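Local structure of glutathione s-transferase I (Zea mays, 1AXD) at residues I98-E101 against A102-T106; Y154-G157 against D158-S161; A191-S194 against G195-R199. The protein catalyses the conjugation of glutathione to electrophilic compounds and thereby detoxifies herbicides in maize. All blocks are in the same frame, centred on the assembly; numbering follows the deposited sequence.

Contact 1 (I98-E101 against A102-T106); sequences IEVE and ANQYT
The OE2 oxygen of E101 lies 2.8 Å from OG1 of T106 and also receives R68 NH2 in a salt bridge, with R16 NE at a longer, weak ion-pair distance. The E101 chain leaves with CG anti to the backbone N (chi1 173°) and then bends at chi2, which lays its carboxylate alongside T106, both side chains pointing the same way. OG1 of T106 is also 3.1 Å from E101 O. The same carbonyl takes the T106 amide, with N to O 2.8 Å. That bond spans five residues rather than four, part of a local widening of helix 88-122 into a pi-type turn. Just before the widening the ordinary alpha pattern holds: N103 N reaches E99 O at 2.9 Å, with an N-H...O angle of 164°. Elsewhere on the helix the contact is between aliphatic carbons. V100 CG1 meets Q104 CB at 3.5 Å, the two side chains slanting across each other, and both rest on F51 of the second subunit, consistent with the aromatic lock-and-key contact of GST dimers. CB of Y105 touches E101 O at 3.6 Å, but the ring heads elsewhere, meeting H167 edge-to-face and Y145 at a shallow interplanar angle, with its OH bonded to T171 OG1. The buried carboxylate of E101 therefore faces a hydroxyl and a guanidinium group, a setting that would probably stabilise its negative charge, while the widened turn sets T106 N at E101 O and T106 OG1 near both the carbonyl and the carboxylate of E101.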
ATOM      1  N   ILE A  98       5.820  -6.162  -1.686  1.00 15.22           N
ATOM      2  CA  ILE A  98       4.858  -5.390  -2.471  1.00 14.65           C
ATOM      3  C   ILE A  98       4.613  -4.111  -1.664  1.00 15.89           C
ATOM      4  O   ILE A  98       4.403  -3.065  -2.244  1.00 17.27           O
ATOM      5  CB  ILE A  98       3.521  -6.177  -2.681  1.00 15.05           C
ATOM      6  CG1 ILE A  98       3.667  -7.169  -3.835  1.00 17.06           C
ATOM      7  CG2 ILE A  98       2.343  -5.225  -2.989  1.00 10.79           C
ATOM      8  CD1 ILE A  98       2.427  -8.002  -4.077  1.00 12.05           C
ATOM      9  N   GLU A  99       4.688  -4.199  -0.340  1.00 17.34           N
ATOM     10  CA  GLU A  99       4.479  -3.042   0.515  1.00 18.08           C
ATOM     11  C   GLU A  99       5.687  -2.153   0.551  1.00 19.97           C
ATOM     12  O   GLU A  99       5.534  -0.946   0.614  1.00 26.14           O
ATOM     13  CB  GLU A  99       4.100  -3.484   1.928  1.00 20.56           C
ATOM     14  CG  GLU A  99       2.689  -4.033   2.085  1.00 20.93           C
ATOM     15  CD  GLU A  99       1.623  -3.001   1.779  1.00 22.14           C
ATOM     16  OE1 GLU A  99       1.556  -1.978   2.490  1.00 21.33           O
ATOM     17  OE2 GLU A  99       0.849  -3.216   0.821  1.00 22.75           O
ATOM     18  N   VAL A 100       6.882  -2.731   0.517  1.00 21.35           N
ATOM     19  CA  VAL A 100       8.115  -1.941   0.527  1.00 20.04           C
ATOM     20  C   VAL A 100       8.192  -1.056  -0.707  1.00 23.03           C
ATOM     21  O   VAL A 100       8.566   0.098  -0.585  1.00 27.05           O
ATOM     22  CB  VAL A 100       9.372  -2.838   0.590  1.00 19.92           C
ATOM     23  CG1 VAL A 100      10.643  -1.986   0.414  1.00 12.33           C
ATOM     24  CG2 VAL A 100       9.412  -3.604   1.933  1.00 15.59           C
ATOM     25  N   GLU A 101       7.847  -1.589  -1.880  1.00 19.16           N
ATOM     26  CA  GLU A 101       7.864  -0.813  -3.120  1.00 12.74           C
ATOM     27  C   GLU A 101       7.071   0.432  -2.965  1.00 17.25           C
ATOM     28  O   GLU A 101       7.547   1.500  -3.309  1.00 20.20           O
ATOM     29  CB  GLU A 101       7.255  -1.630  -4.256  1.00  6.61           C
ATOM     30  CG  GLU A 101       7.057  -0.860  -5.548  1.00 13.35           C
ATOM     31  CD  GLU A 101       5.621  -0.391  -5.755  1.00 18.35           C
ATOM     32  OE1 GLU A 101       4.685  -1.223  -5.644  1.00 23.37           O
ATOM     33  OE2 GLU A 101       5.428   0.810  -6.040  1.00 17.63           O
ATOM     34  N   ALA A 102       5.878   0.301  -2.402  1.00 16.49           N
ATOM     35  CA  ALA A 102       4.975   1.424  -2.233  1.00 16.62           C
ATOM     36  C   ALA A 102       5.355   2.359  -1.171  1.00 15.81           C
ATOM     37  O   ALA A 102       5.344   3.543  -1.397  1.00 16.42           O
ATOM     38  CB  ALA A 102       3.527   0.898  -2.017  1.00 16.04           C
ATOM     39  N   ASN A 103       5.734   1.842  -0.017  1.00 20.17           N
ATOM     40  CA  ASN A 103       6.076   2.674   1.129  1.00 19.92           C
ATOM     41  C   ASN A 103       7.513   3.032   1.308  1.00 21.76           C
ATOM     42  O   ASN A 103       7.830   3.762   2.236  1.00 23.82           O
ATOM     43  CB  ASN A 103       5.583   1.974   2.394  1.00 21.86           C
ATOM     44  CG  ASN A 103       4.162   1.477   2.262  1.00 22.85           C
ATOM     45  OD1 ASN A 103       3.854   0.373   2.655  1.00 32.26           O
ATOM     46  ND2 ASN A 103       3.291   2.302   1.702  1.00 28.63           N
ATOM     47  N   GLN A 104       8.383   2.545   0.428  1.00 22.72           N
ATOM     48  CA  GLN A 104       9.811   2.802   0.544  1.00 16.07           C
ATOM     49  C   GLN A 104      10.441   3.287  -0.718  1.00 13.86           C
ATOM     50  O   GLN A 104      10.895   4.415  -0.772  1.00 17.07           O
ATOM     51  CB  GLN A 104      10.509   1.515   0.967  1.00 19.47           C
ATOM     52  CG  GLN A 104      11.585   1.702   1.973  1.00 27.33           C
ATOM     53  CD  GLN A 104      11.043   2.108   3.318  1.00 29.87           C
ATOM     54  OE1 GLN A 104      10.104   1.511   3.823  1.00 26.91           O
ATOM     55  NE2 GLN A 104      11.653   3.122   3.915  1.00 27.72           N
ATOM     56  N   TYR A 105      10.469   2.436  -1.735  1.00 13.80           N
ATOM     57  CA  TYR A 105      11.099   2.747  -3.014  1.00 14.85           C
ATOM     58  C   TYR A 105      10.423   3.842  -3.749  1.00 17.68           C
ATOM     59  O   TYR A 105      10.993   4.916  -3.886  1.00 20.86           O
ATOM     60  CB  TYR A 105      11.124   1.475  -3.851  1.00 20.72           C
ATOM     61  CG  TYR A 105      11.918   1.520  -5.128  1.00 20.38           C
ATOM     62  CD1 TYR A 105      13.274   1.192  -5.140  1.00 21.35           C
ATOM     63  CD2 TYR A 105      11.298   1.798  -6.338  1.00 21.30           C
ATOM     64  CE1 TYR A 105      13.982   1.129  -6.324  1.00 24.34           C
ATOM     65  CE2 TYR A 105      11.999   1.742  -7.529  1.00 23.86           C
ATOM     66  CZ  TYR A 105      13.337   1.407  -7.519  1.00 22.29           C
ATOM     67  OH  TYR A 105      14.024   1.345  -8.706  1.00 23.60           O
ATOM     68  N   THR A 106       9.214   3.586  -4.230  1.00 16.72           N
ATOM     69  CA  THR A 106       8.454   4.584  -4.966  1.00 17.81           C
ATOM     70  C   THR A 106       8.268   5.870  -4.172  1.00 19.99           C
ATOM     71  O   THR A 106       8.337   6.936  -4.758  1.00 21.99           O
ATOM     72  CB  THR A 106       7.099   4.013  -5.394  1.00 19.10           C
ATOM     73  OG1 THR A 106       7.323   2.814  -6.147  1.00 18.89           O
ATOM     74  CG2 THR A 106       6.318   5.023  -6.249  1.00 14.62           C
TER

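Contact 2 (Y154-G157 against D158-S161); sequences YLAG and DFLS
CB of Y154 packs 3.2 Å from F159 O where the loop 154-161 doubles back on itself. The tight part lies on this inner side. L160 CA sits 4.0 Å above the centre of the Y154 ring, and L160 CD1 slants across to touch Y154 CE1 at 3.6 Å. F159 places CG between its own backbone N and carbonyl carbon (chi1 45°), turning the ring back under the turn: CE1 meets A156 CB at 3.5 Å, while G157 CA lies over one face. G157, at phi 158° and psi -152°, takes backbone angles suited to a residue without CB, and its own carbonyl accepts Y154 N, drawing the ends of 154-157 together. A water bridges the two arms. It accepts from A156 N at 2.8 Å and from S161 OG at 2.7 Å, and donates to F159 O at 2.7 Å, so three polar atoms of the loop are satisfied together. The outer side is looser: D158 is exposed at the tip, its OD1 accepting K153 N, while F159 offers its ring to R84 in a cation-pi contact. S161 ends the loop as N-cap of helix 162-165. Its OG takes a weak bond from A163 N and its own N is bound by D164 OD2, consistent with the N-capping box at the start of this helix in GSTs. The S161 hydroxyl thus gives its proton to the water and accepts weakly from A163 N, coupling the loop's hydration to the cap.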
ATOM      1  N   TYR A 154      15.720 -12.726  -6.336  1.00 28.71           N
ATOM      2  CA  TYR A 154      14.748 -11.660  -6.475  1.00 27.19           C
ATOM      3  C   TYR A 154      14.348 -11.110  -5.102  1.00 29.35           C
ATOM      4  O   TYR A 154      14.914 -11.529  -4.099  1.00 30.55           O
ATOM      5  CB  TYR A 154      13.528 -12.185  -7.216  1.00 25.81           C
ATOM      6  CG  TYR A 154      13.791 -12.525  -8.661  1.00 27.84           C
ATOM      7  CD1 TYR A 154      13.733 -11.534  -9.646  1.00 26.10           C
ATOM      8  CD2 TYR A 154      14.047 -13.841  -9.055  1.00 27.03           C
ATOM      9  CE1 TYR A 154      13.913 -11.834 -10.982  1.00 26.07           C
ATOM     10  CE2 TYR A 154      14.232 -14.162 -10.404  1.00 28.37           C
ATOM     11  CZ  TYR A 154      14.162 -13.150 -11.363  1.00 30.99           C
ATOM     12  OH  TYR A 154      14.329 -13.435 -12.701  1.00 30.15           O
ATOM     13  N   LEU A 155      13.376 -10.201  -5.065  1.00 28.63           N
ATOM     14  CA  LEU A 155      12.927  -9.589  -3.815  1.00 24.92           C
ATOM     15  C   LEU A 155      12.217 -10.528  -2.840  1.00 27.14           C
ATOM     16  O   LEU A 155      12.586 -10.565  -1.682  1.00 27.26           O
ATOM     17  CB  LEU A 155      12.040  -8.379  -4.122  1.00 16.48           C
ATOM     18  CG  LEU A 155      12.602  -6.959  -4.048  1.00 11.96           C
ATOM     19  CD1 LEU A 155      14.131  -6.921  -3.871  1.00  9.09           C
ATOM     20  CD2 LEU A 155      12.161  -6.210  -5.288  1.00  5.41           C
ATOM     21  N   ALA A 156      11.212 -11.267  -3.293  1.00 26.15           N
ATOM     22  CA  ALA A 156      10.477 -12.164  -2.408  1.00 25.34           C
ATOM     23  C   ALA A 156      11.233 -13.395  -2.068  1.00 27.27           C
ATOM     24  O   ALA A 156      10.893 -14.054  -1.103  1.00 29.37           O
ATOM     25  CB  ALA A 156       9.131 -12.521  -3.029  1.00 26.31           C
ATOM     26  N   GLY A 157      12.238 -13.721  -2.869  1.00 28.28           N
ATOM     27  CA  GLY A 157      13.025 -14.920  -2.653  1.00 30.72           C
ATOM     28  C   GLY A 157      13.671 -15.295  -3.971  1.00 31.85           C
ATOM     29  O   GLY A 157      13.861 -14.434  -4.814  1.00 35.10           O
ATOM     30  N   ASP A 158      13.951 -16.577  -4.190  1.00 34.63           N
ATOM     31  CA  ASP A 158      14.601 -17.010  -5.436  1.00 36.43           C
ATOM     32  C   ASP A 158      13.696 -17.133  -6.633  1.00 36.37           C
ATOM     33  O   ASP A 158      14.088 -17.745  -7.607  1.00 40.45           O
ATOM     34  CB  ASP A 158      15.345 -18.337  -5.228  1.00 36.69           C
ATOM     35  CG  ASP A 158      16.644 -18.179  -4.447  1.00 39.33           C
ATOM     36  OD1 ASP A 158      17.172 -17.051  -4.356  1.00 36.73           O
ATOM     37  OD2 ASP A 158      17.150 -19.200  -3.934  1.00 45.89           O
ATOM     38  N   PHE A 159      12.543 -16.479  -6.609  1.00 35.68           N
ATOM     39  CA  PHE A 159      11.578 -16.563  -7.703  1.00 31.99           C
ATOM     40  C   PHE A 159      11.047 -15.192  -8.050  1.00 30.25           C
ATOM     41  O   PHE A 159      11.087 -14.307  -7.204  1.00 31.87           O
ATOM     42  CB  PHE A 159      10.418 -17.465  -7.261  1.00 30.39           C
ATOM     43  CG  PHE A 159       9.928 -17.157  -5.871  1.00 30.27           C
ATOM     44  CD1 PHE A 159       9.028 -16.121  -5.648  1.00 31.15           C
ATOM     45  CD2 PHE A 159      10.433 -17.839  -4.779  1.00 28.07           C
ATOM     46  CE1 PHE A 159       8.649 -15.764  -4.356  1.00 31.21           C
ATOM     47  CE2 PHE A 159      10.059 -17.488  -3.489  1.00 32.23           C
ATOM     48  CZ  PHE A 159       9.166 -16.447  -3.277  1.00 28.24           C
ATOM     49  N   LEU A 160      10.597 -15.000  -9.287  1.00 25.34           N
ATOM     50  CA  LEU A 160      10.025 -13.720  -9.696  1.00 24.95           C
ATOM     51  C   LEU A 160       8.645 -13.678  -9.102  1.00 24.46           C
ATOM     52  O   LEU A 160       8.016 -14.719  -8.988  1.00 23.03           O
ATOM     53  CB  LEU A 160       9.920 -13.615 -11.224  1.00 20.67           C
ATOM     54  CG  LEU A 160       9.368 -12.319 -11.835  1.00 16.53           C
ATOM     55  CD1 LEU A 160      10.435 -11.224 -11.821  1.00 16.49           C
ATOM     56  CD2 LEU A 160       8.947 -12.576 -13.283  1.00 19.23           C
ATOM     57  N   SER A 161       8.183 -12.491  -8.723  1.00 24.27           N
ATOM     58  CA  SER A 161       6.859 -12.322  -8.142  1.00 19.27           C
ATOM     59  C   SER A 161       6.363 -10.931  -8.441  1.00 21.29           C
ATOM     60  O   SER A 161       7.077 -10.156  -9.080  1.00 19.65           O
ATOM     61  CB  SER A 161       6.932 -12.534  -6.635  1.00 17.36           C
ATOM     62  OG  SER A 161       7.756 -11.548  -6.030  1.00 20.80           O
TER
HETATM   63  O   HOH W   1      10.444 -12.053  -5.823  1.00 12.92           O

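Contact 3 (A191-S194 against G195-R199); sequences AWWS and GLMER
Both W192 and W193 hold CG anti to the backbone N, at chi1 167° and 175°, which sets their indoles out from helix 187-198 beside the side chains of the following turn. There L196 CD1 comes over one face of W192 in a CH-pi contact, 4.1 Å from the centroid of the five-membered ring, and at the same time meets the edge of W193 near its plane. One methyl is thus shared by two indoles that receive it in different ways. M197 covers a face of W193: its CG stands 4.2 Å from the centroid of the six-membered ring. The sulfur approaches the five-membered ring obliquely, with SD 3.3 Å from W193 NE1, a Met-aromatic contact. Beneath these side chains runs regular alpha bonding: G195 N to A191 O at 2.9 Å and M197 N to W193 O at 3.0 Å. The next bond, E198 N to S194 O at 3.2 Å, is weak. R199 follows at the N-cap position of helix 200-208. W193 continues into the core, meeting F175 edge-to-face. W192 buries its indole but not at the cost of its N-H, since NE1 bonds D164 OD1. Dispersion and weak CH-pi and sulfur-pi terms therefore hold the ring faces here, leaving the indole nitrogen of W192 to a carboxylate.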
ATOM      1  N   ALA A 191      22.108  -5.599 -11.623  1.00 30.54           N
ATOM      2  CA  ALA A 191      21.963  -6.874 -12.324  1.00 31.79           C
ATOM      3  C   ALA A 191      20.509  -7.239 -12.370  1.00 30.16           C
ATOM      4  O   ALA A 191      20.001  -7.572 -13.428  1.00 30.00           O
ATOM      5  CB  ALA A 191      22.784  -7.956 -11.604  1.00 35.33           C
ATOM      6  N   TRP A 192      19.859  -7.163 -11.214  1.00 32.69           N
ATOM      7  CA  TRP A 192      18.433  -7.445 -11.041  1.00 33.07           C
ATOM      8  C   TRP A 192      17.587  -6.661 -12.030  1.00 33.04           C
ATOM      9  O   TRP A 192      16.717  -7.239 -12.669  1.00 34.52           O
ATOM     10  CB  TRP A 192      18.045  -7.081  -9.597  1.00 29.94           C
ATOM     11  CG  TRP A 192      16.581  -7.009  -9.312  1.00 26.35           C
ATOM     12  CD1 TRP A 192      15.710  -8.054  -9.210  1.00 20.88           C
ATOM     13  CD2 TRP A 192      15.824  -5.824  -9.044  1.00 23.90           C
ATOM     14  NE1 TRP A 192      14.460  -7.593  -8.892  1.00 22.06           N
ATOM     15  CE2 TRP A 192      14.500  -6.228  -8.784  1.00 25.04           C
ATOM     16  CE3 TRP A 192      16.140  -4.459  -8.991  1.00 27.34           C
ATOM     17  CZ2 TRP A 192      13.486  -5.314  -8.475  1.00 26.43           C
ATOM     18  CZ3 TRP A 192      15.140  -3.554  -8.684  1.00 25.71           C
ATOM     19  CH2 TRP A 192      13.828  -3.985  -8.429  1.00 27.80           C
ATOM     20  N   TRP A 193      17.847  -5.362 -12.145  1.00 30.71           N
ATOM     21  CA  TRP A 193      17.117  -4.500 -13.064  1.00 30.99           C
ATOM     22  C   TRP A 193      17.358  -4.880 -14.507  1.00 32.87           C
ATOM     23  O   TRP A 193      16.468  -4.717 -15.323  1.00 34.04           O
ATOM     24  CB  TRP A 193      17.510  -3.041 -12.830  1.00 31.96           C
ATOM     25  CG  TRP A 193      16.894  -2.096 -13.798  1.00 27.44           C
ATOM     26  CD1 TRP A 193      17.542  -1.203 -14.591  1.00 23.18           C
ATOM     27  CD2 TRP A 193      15.502  -1.989 -14.120  1.00 30.59           C
ATOM     28  NE1 TRP A 193      16.643  -0.552 -15.397  1.00 28.15           N
ATOM     29  CE2 TRP A 193      15.383  -1.016 -15.130  1.00 28.51           C
ATOM     30  CE3 TRP A 193      14.342  -2.625 -13.654  1.00 31.70           C
ATOM     31  CZ2 TRP A 193      14.153  -0.666 -15.687  1.00 27.63           C
ATOM     32  CZ3 TRP A 193      13.119  -2.275 -14.209  1.00 29.22           C
ATOM     33  CH2 TRP A 193      13.037  -1.306 -15.216  1.00 29.25           C
ATOM     34  N   SER A 194      18.557  -5.345 -14.832  1.00 35.44           N
ATOM     35  CA  SER A 194      18.864  -5.754 -16.201  1.00 39.00           C
ATOM     36  C   SER A 194      18.122  -7.032 -16.515  1.00 38.44           C
ATOM     37  O   SER A 194      17.591  -7.171 -17.612  1.00 41.09           O
ATOM     38  CB  SER A 194      20.370  -5.978 -16.369  1.00 39.39           C
ATOM     39  OG  SER A 194      21.105  -4.861 -15.900  1.00 47.45           O
ATOM     40  N   GLY A 195      18.077  -7.952 -15.557  1.00 33.00           N
ATOM     41  CA  GLY A 195      17.382  -9.202 -15.778  1.00 30.18           C
ATOM     42  C   GLY A 195      15.934  -8.942 -16.126  1.00 28.99           C
ATOM     43  O   GLY A 195      15.392  -9.547 -17.035  1.00 28.18           O
ATOM     44  N   LEU A 196      15.325  -8.020 -15.387  1.00 30.60           N
ATOM     45  CA  LEU A 196      13.933  -7.651 -15.604  1.00 31.23           C
ATOM     46  C   LEU A 196      13.772  -6.987 -16.916  1.00 32.89           C
ATOM     47  O   LEU A 196      12.815  -7.273 -17.601  1.00 37.09           O
ATOM     48  CB  LEU A 196      13.424  -6.722 -14.492  1.00 26.40           C
ATOM     49  CG  LEU A 196      13.204  -7.311 -13.093  1.00 24.63           C
ATOM     50  CD1 LEU A 196      12.815  -6.192 -12.128  1.00 18.75           C
ATOM     51  CD2 LEU A 196      12.105  -8.384 -13.110  1.00 20.81           C
ATOM     52  N   MET A 197      14.719  -6.132 -17.292  1.00 32.24           N
ATOM     53  CA  MET A 197      14.645  -5.410 -18.550  1.00 34.90           C
ATOM     54  C   MET A 197      14.668  -6.283 -19.769  1.00 40.56           C
ATOM     55  O   MET A 197      14.323  -5.815 -20.847  1.00 41.86           O
ATOM     56  CB  MET A 197      15.744  -4.368 -18.618  1.00 33.74           C
ATOM     57  CG  MET A 197      15.230  -2.966 -18.509  1.00 40.62           C
ATOM     58  SD  MET A 197      16.584  -1.798 -18.438  1.00 52.89           S
ATOM     59  CE  MET A 197      16.804  -1.401 -20.159  1.00 52.15           C
ATOM     60  N   GLU A 198      15.067  -7.538 -19.611  1.00 44.43           N
ATOM     61  CA  GLU A 198      15.097  -8.471 -20.729  1.00 47.16           C
ATOM     62  C   GLU A 198      13.715  -8.999 -21.032  1.00 45.31           C
ATOM     63  O   GLU A 198      13.416  -9.273 -22.185  1.00 48.02           O
ATOM     64  CB  GLU A 198      16.006  -9.656 -20.407  1.00 52.78           C
ATOM     65  CG  GLU A 198      17.446  -9.289 -20.110  1.00 62.01           C
ATOM     66  CD  GLU A 198      18.323 -10.506 -19.849  1.00 66.89           C
ATOM     67  OE1 GLU A 198      17.789 -11.632 -19.699  1.00 68.08           O
ATOM     68  OE2 GLU A 198      19.560 -10.331 -19.790  1.00 73.71           O
ATOM     69  N   ARG A 199      12.882  -9.138 -20.006  1.00 41.26           N
ATOM     70  CA  ARG A 199      11.541  -9.684 -20.172  1.00 39.35           C
ATOM     71  C   ARG A 199      10.706  -8.955 -21.181  1.00 39.20           C
ATOM     72  O   ARG A 199      10.669  -7.735 -21.170  1.00 41.24           O
ATOM     73  CB  ARG A 199      10.798  -9.718 -18.835  1.00 39.12           C
ATOM     74  CG  ARG A 199      11.604 -10.245 -17.664  1.00 39.04           C
ATOM     75  CD  ARG A 199      10.722 -10.417 -16.439  1.00 40.68           C
ATOM     76  NE  ARG A 199       9.789 -11.527 -16.611  1.00 42.94           N
ATOM     77  CZ  ARG A 199      10.131 -12.809 -16.529  1.00 43.37           C
ATOM     78  NH1 ARG A 199      11.387 -13.153 -16.270  1.00 45.39           N
ATOM     79  NH2 ARG A 199       9.223 -13.752 -16.725  1.00 42.65           N
TER

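How the contacts relate
Each contact joins neighbouring pieces of one continuous segment, so none closes a long loop, and in chain order they run in series without nesting or crossing. Contact 1 lies mid-way along helix 88-122, beside the second subunit. Contact 2 shapes the loop between helices 128-151 and 162-165, and contact 3 lies in the C-terminal part of helix 187-198. Contacts 2 and 3 touch directly, L160 CD1 packing 3.5 Å from L196 CD2 and L155 against W192, while D164 binds both the loop and W192. Contact 1 touches neither, its nearest atoms about 5 Å from contact 3, but H167 and Y145 pack on residues of contacts 1 and 2, and T171 meets Y105 of contact 1 and W193 of contact 3.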